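Local coordinates for protein ultraspiracle (Drosophila melanogaster, PDB 1HG4) that probably regulates transcription as a nuclear hormone receptor, its ligand-binding domain holding a phospholipid and locked in an inactive conformation, at residues Lys86-Ala98 against Leu233-Leu247. Sequence-based numbering, arbitrary orientation.
With LPP (2-(hexadecanoyloxy)-1-[(phosphonooxy)methyl]ethyl hexadecanoate), chain G.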
# COMPACT_ATOMS: atom_id res chain seq x y z
N LYS A 86 20.02 7.09 4.92
CA LYS A 86 20.94 6.25 5.66
C LYS A 86 20.99 4.83 5.08
O LYS A 86 22.03 4.16 5.10
CB LYS A 86 20.51 6.20 7.13
CG LYS A 86 21.28 5.21 7.98
CD LYS A 86 22.72 5.66 8.18
CE LYS A 86 23.51 4.59 8.93
NZ LYS A 86 22.79 4.18 10.18
N ALA A 87 19.86 4.38 4.55
CA ALA A 87 19.81 3.03 3.99
C ALA A 87 20.31 2.92 2.57
O ALA A 87 20.85 1.90 2.19
CB ALA A 87 18.37 2.48 4.08
N ALA A 88 20.17 3.97 1.76
CA ALA A 88 20.61 3.88 0.37
C ALA A 88 21.92 4.57 -0.05
O ALA A 88 22.42 4.27 -1.14
CB ALA A 88 19.46 4.36 -0.56
N TRP A 89 22.49 5.45 0.78
CA TRP A 89 23.70 6.17 0.37
C TRP A 89 24.84 5.37 -0.27
O TRP A 89 25.29 5.72 -1.37
CB TRP A 89 24.25 7.04 1.51
CG TRP A 89 25.07 6.38 2.57
CD1 TRP A 89 24.62 5.76 3.71
CD2 TRP A 89 26.51 6.37 2.67
NE1 TRP A 89 25.67 5.37 4.51
CE2 TRP A 89 26.84 5.73 3.89
CE3 TRP A 89 27.54 6.83 1.84
CZ2 TRP A 89 28.17 5.55 4.30
CZ3 TRP A 89 28.86 6.65 2.26
CH2 TRP A 89 29.16 6.02 3.48
N ILE A 90 25.32 4.31 0.39
CA ILE A 90 26.40 3.51 -0.18
C ILE A 90 26.01 2.90 -1.53
O ILE A 90 26.81 2.94 -2.47
CB ILE A 90 26.84 2.37 0.78
CG1 ILE A 90 27.37 2.98 2.08
CG2 ILE A 90 27.93 1.53 0.14
CD1 ILE A 90 27.72 1.96 3.12
N GLU A 91 24.80 2.36 -1.64
CA GLU A 91 24.36 1.76 -2.90
C GLU A 91 24.26 2.79 -4.01
O GLU A 91 24.51 2.49 -5.18
CB GLU A 91 23.01 1.06 -2.73
CG GLU A 91 23.05 -0.14 -1.81
CD GLU A 91 21.70 -0.81 -1.69
OE1 GLU A 91 21.26 -1.45 -2.67
OE2 GLU A 91 21.08 -0.69 -0.63
N LEU A 92 23.88 4.01 -3.67
CA LEU A 92 23.76 5.07 -4.67
C LEU A 92 25.14 5.46 -5.15
O LEU A 92 25.34 5.64 -6.36
CB LEU A 92 23.03 6.29 -4.09
CG LEU A 92 21.53 6.08 -3.79
CD1 LEU A 92 20.98 7.32 -3.08
CD2 LEU A 92 20.75 5.81 -5.07
N LEU A 93 26.10 5.58 -4.23
CA LEU A 93 27.47 5.94 -4.63
C LEU A 93 28.10 4.86 -5.50
O LEU A 93 28.65 5.15 -6.56
CB LEU A 93 28.36 6.19 -3.41
CG LEU A 93 27.96 7.37 -2.52
CD1 LEU A 93 29.09 7.70 -1.56
CD2 LEU A 93 27.67 8.57 -3.38
N ILE A 94 28.00 3.60 -5.06
CA ILE A 94 28.57 2.49 -5.81
C ILE A 94 27.95 2.30 -7.18
O ILE A 94 28.62 1.85 -8.10
CB ILE A 94 28.47 1.18 -5.01
CG1 ILE A 94 29.37 1.28 -3.78
CG2 ILE A 94 28.90 -0.02 -5.87
CD1 ILE A 94 29.31 0.06 -2.89
N ALA A 95 26.67 2.65 -7.33
CA ALA A 95 26.00 2.53 -8.63
C ALA A 95 26.65 3.55 -9.58
O ALA A 95 26.86 3.27 -10.76
CB ALA A 95 24.50 2.82 -8.49
N ASN A 96 26.97 4.72 -9.05
CA ASN A 96 27.63 5.75 -9.85
C ASN A 96 29.05 5.34 -10.23
O ASN A 96 29.49 5.65 -11.34
CB ASN A 96 27.64 7.09 -9.11
CG ASN A 96 26.35 7.87 -9.29
OD1 ASN A 96 25.93 8.63 -8.41
ND2 ASN A 96 25.71 7.71 -10.44
N VAL A 97 29.79 4.67 -9.34
CA VAL A 97 31.14 4.26 -9.71
C VAL A 97 31.06 3.14 -10.74
O VAL A 97 31.89 3.06 -11.64
CB VAL A 97 32.01 3.78 -8.50
CG1 VAL A 97 31.84 4.72 -7.34
CG2 VAL A 97 31.65 2.38 -8.10
N ALA A 98 30.05 2.28 -10.62
CA ALA A 98 29.90 1.19 -11.58
C ALA A 98 29.72 1.75 -13.00
O ALA A 98 30.34 1.26 -13.95
CB ALA A 98 28.71 0.30 -11.21
N LEU A 233 20.34 -5.26 -8.72
CA LEU A 233 20.10 -4.69 -7.39
C LEU A 233 20.64 -5.52 -6.23
O LEU A 233 21.26 -4.98 -5.31
CB LEU A 233 18.61 -4.41 -7.19
CG LEU A 233 18.06 -3.28 -8.07
CD1 LEU A 233 16.58 -3.08 -7.76
CD2 LEU A 233 18.85 -2.00 -7.83
N PRO A 234 20.38 -6.84 -6.24
CA PRO A 234 20.88 -7.68 -5.15
C PRO A 234 22.41 -7.67 -5.07
O PRO A 234 23.00 -7.67 -3.98
CB PRO A 234 20.32 -9.05 -5.49
CG PRO A 234 19.03 -8.72 -6.13
CD PRO A 234 19.43 -7.59 -7.06
N ALA A 235 23.07 -7.66 -6.21
CA ALA A 235 24.52 -7.65 -6.24
C ALA A 235 25.02 -6.29 -5.73
O ALA A 235 26.06 -6.20 -5.09
CB ALA A 235 25.02 -7.91 -7.66
N LEU A 236 24.25 -5.24 -6.01
CA LEU A 236 24.63 -3.91 -5.56
C LEU A 236 24.55 -3.87 -4.04
O LEU A 236 25.45 -3.36 -3.37
CB LEU A 236 23.69 -2.86 -6.16
CG LEU A 236 24.35 -1.59 -6.73
CD1 LEU A 236 23.26 -0.58 -7.07
CD2 LEU A 236 25.33 -1.00 -5.73
N ARG A 237 23.47 -4.41 -3.49
CA ARG A 237 23.29 -4.42 -2.04
C ARG A 237 24.37 -5.22 -1.32
O ARG A 237 24.92 -4.78 -0.32
CB ARG A 237 21.93 -5.01 -1.67
CG ARG A 237 21.66 -4.94 -0.17
CD ARG A 237 20.33 -5.53 0.23
NE ARG A 237 20.17 -5.51 1.69
CZ ARG A 237 19.17 -6.08 2.36
NH1 ARG A 237 18.22 -6.73 1.70
NH2 ARG A 237 19.13 -6.00 3.68
N SER A 238 24.68 -6.40 -1.84
CA SER A 238 25.70 -7.24 -1.24
C SER A 238 27.07 -6.55 -1.20
O SER A 238 27.73 -6.54 -0.18
CB SER A 238 25.81 -8.56 -2.00
OG SER A 238 26.70 -9.43 -1.32
N ILE A 239 27.48 -5.99 -2.33
CA ILE A 239 28.77 -5.30 -2.42
C ILE A 239 28.77 -4.10 -1.48
O ILE A 239 29.74 -3.84 -0.77
CB ILE A 239 29.04 -4.82 -3.87
CG1 ILE A 239 29.17 -6.03 -4.80
CG2 ILE A 239 30.28 -3.96 -3.91
CD1 ILE A 239 29.33 -5.66 -6.25
N SER A 240 27.66 -3.39 -1.49
CA SER A 240 27.47 -2.21 -0.66
C SER A 240 27.62 -2.52 0.84
O SER A 240 28.16 -1.72 1.60
CB SER A 240 26.10 -1.61 -0.99
OG SER A 240 25.73 -0.59 -0.08
N LEU A 241 27.15 -3.69 1.26
CA LEU A 241 27.27 -4.08 2.67
C LEU A 241 28.73 -4.33 3.05
O LEU A 241 29.15 -4.00 4.16
CB LEU A 241 26.41 -5.32 2.95
CG LEU A 241 24.89 -5.06 2.92
CD1 LEU A 241 24.11 -6.37 2.98
CD2 LEU A 241 24.51 -4.15 4.08
N LYS A 242 29.52 -4.90 2.13
CA LYS A 242 30.93 -5.16 2.41
C LYS A 242 31.69 -3.82 2.50
O LYS A 242 32.59 -3.68 3.34
CB LYS A 242 31.56 -6.02 1.31
CG LYS A 242 30.70 -7.21 0.90
CD LYS A 242 30.35 -8.13 2.09
CE LYS A 242 29.18 -9.05 1.73
NZ LYS A 242 29.49 -9.89 0.54
N CYS A 243 31.33 -2.85 1.66
CA CYS A 243 31.98 -1.54 1.69
C CYS A 243 31.81 -0.91 3.06
O CYS A 243 32.75 -0.36 3.63
CB CYS A 243 31.38 -0.59 0.65
SG CYS A 243 31.92 -0.94 -1.00
N GLN A 244 30.60 -0.99 3.58
CA GLN A 244 30.34 -0.44 4.89
C GLN A 244 31.21 -1.11 5.94
O GLN A 244 31.74 -0.43 6.81
CB GLN A 244 28.87 -0.61 5.28
CG GLN A 244 28.50 0.26 6.44
CD GLN A 244 27.05 0.19 6.73
OE1 GLN A 244 26.56 -0.83 7.20
NE2 GLN A 244 26.34 1.28 6.43
N ASP A 245 31.34 -2.43 5.85
CA ASP A 245 32.18 -3.17 6.80
C ASP A 245 33.61 -2.63 6.77
O ASP A 245 34.22 -2.41 7.81
CB ASP A 245 32.19 -4.66 6.49
CG ASP A 245 30.95 -5.38 7.00
OD1 ASP A 245 30.34 -4.91 7.98
OD2 ASP A 245 30.61 -6.45 6.44
N HIS A 246 34.13 -2.42 5.57
CA HIS A 246 35.47 -1.87 5.42
C HIS A 246 35.59 -0.50 6.07
O HIS A 246 36.57 -0.21 6.74
CB HIS A 246 35.83 -1.76 3.95
CG HIS A 246 36.33 -3.04 3.36
ND1 HIS A 246 37.54 -3.60 3.71
CD2 HIS A 246 35.77 -3.88 2.46
CE1 HIS A 246 37.70 -4.73 3.06
NE2 HIS A 246 36.64 -4.93 2.29
N LEU A 247 34.58 0.34 5.89
CA LEU A 247 34.60 1.67 6.47
C LEU A 247 34.74 1.63 7.99
O LEU A 247 35.48 2.43 8.58
CB LEU A 247 33.34 2.46 6.07
CG LEU A 247 33.41 3.12 4.68
CD1 LEU A 247 32.16 3.98 4.42
CD2 LEU A 247 34.65 3.99 4.61
P1 LPP G . 50.75 -1.47 4.20
O2 LPP G . 51.12 -2.25 2.83
O3 LPP G . 52.17 -1.06 4.85
O4 LPP G . 49.77 -2.44 5.25
O5 LPP G . 50.03 -0.06 3.78
C6 LPP G . 49.34 -0.04 2.55
C7 LPP G . 48.35 1.11 2.52
C8 LPP G . 48.16 1.57 1.07
O9 LPP G . 47.10 0.64 3.02
O27 LPP G . 47.09 2.47 0.97
C11 LPP G . 46.57 1.44 4.00
O10 LPP G . 47.19 2.22 4.72
C12 LPP G . 45.07 1.20 4.09
C13 LPP G . 44.36 2.26 3.26
C14 LPP G . 42.95 2.49 3.79
C15 LPP G . 41.96 1.98 2.77
C16 LPP G . 40.76 2.90 2.71
C17 LPP G . 39.95 2.57 1.47
C18 LPP G . 38.47 2.64 1.80
C19 LPP G . 37.86 1.26 1.65
C20 LPP G . 36.92 1.25 0.46
C21 LPP G . 35.52 0.83 0.89
C22 LPP G . 34.76 2.03 1.45
C23 LPP G . 33.86 2.62 0.38
C24 LPP G . 33.36 3.97 0.88
C25 LPP G . 32.40 4.59 -0.14
C26 LPP G . 30.96 4.37 0.30
C29 LPP G . 46.99 2.99 -0.27
O28 LPP G . 47.56 2.57 -1.28
C30 LPP G . 46.04 4.18 -0.22
C31 LPP G . 45.33 4.36 -1.56
C32 LPP G . 43.84 4.06 -1.41
C33 LPP G . 43.43 2.96 -2.39
C34 LPP G . 41.94 2.70 -2.29
C35 LPP G . 41.50 1.74 -3.39
C36 LPP G . 40.05 2.01 -3.75
C37 LPP G . 39.17 0.87 -3.25
C38 LPP G . 38.01 0.62 -4.21
C39 LPP G . 36.70 1.06 -3.57
C40 LPP G . 36.30 2.41 -4.14
C41 LPP G . 34.82 2.65 -3.91
C42 LPP G . 34.62 4.13 -3.66
C43 LPP G . 33.15 4.50 -3.87
C44 LPP G . 32.98 6.02 -3.84
O HOH W 1 23.63 2.10 4.93
O HOH W 2 23.68 1.62 0.70
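Ile-94 fits as a knob into a hole on the 233-247 helix, formed by Leu-236, Ile-239, Ser-240 and Cys-243. Ile-94 CG1 lies anti to its own carbonyl carbon (chi1 -67°), and with chi2 extended Ile-94 CD1 reaches Cys-243 SG, 3.4 Å away. Ile-94 CG2 meets Leu-236 CD2 at 3.7 Å, the two side chains lying alongside each other and pointing opposite ways. The other methyl of Leu-236, CD1, rests on Ala-95 CB. The segment axes approach to 9.0 Å and cross at 107°, so the backbones come nearest at a single place, Glu-91 CA and Ser-240 CA, 5.5 Å apart. There the small serine is flanked by two side chains, Ser-240 OG lying 3.1 Å from Ile-90 CG2 and 3.2 Å from Glu-91 CG. This buried hydroxyl is joined to the other helix through a water, which donates to Ala-87 O and accepts from Glu-91 N; that N has no bond to the preceding turn, so the water fills in at the kink. Further along, Ile-90 lies roughly perpendicular to Gln-244, its CD1 against Gln-244 CB. Glu-91 OE1 lies against Arg-237 CA and CB, but the extended arginine carries its guanidinium onward, its plane only 17° from that of the carboxylate, leaving Glu-91 OE2 and Arg-237 NE 5.4 Å apart. At the lipid end, Trp-89 and Leu-247 reach toward one another, Trp-89 CH2 3.7 Å from Leu-247 CD1, and both border an acyl chain of the bound phospholipid. Replacing Leu-247 by an alanine removes CG and both methyls, and would probably open a gap beside the indole and the acyl chain. Helices 78-100 and 225-250 thus cross in the buried centre of the nuclear-receptor ligand-binding domain, with Trp-89, Val-97, Cys-243 and Leu-247 lining the lipid pocket; helix 46-68 packs against Trp-89, helix 154-171 against Ile-239 and Cys-243, and helix 175-186 against Leu-236.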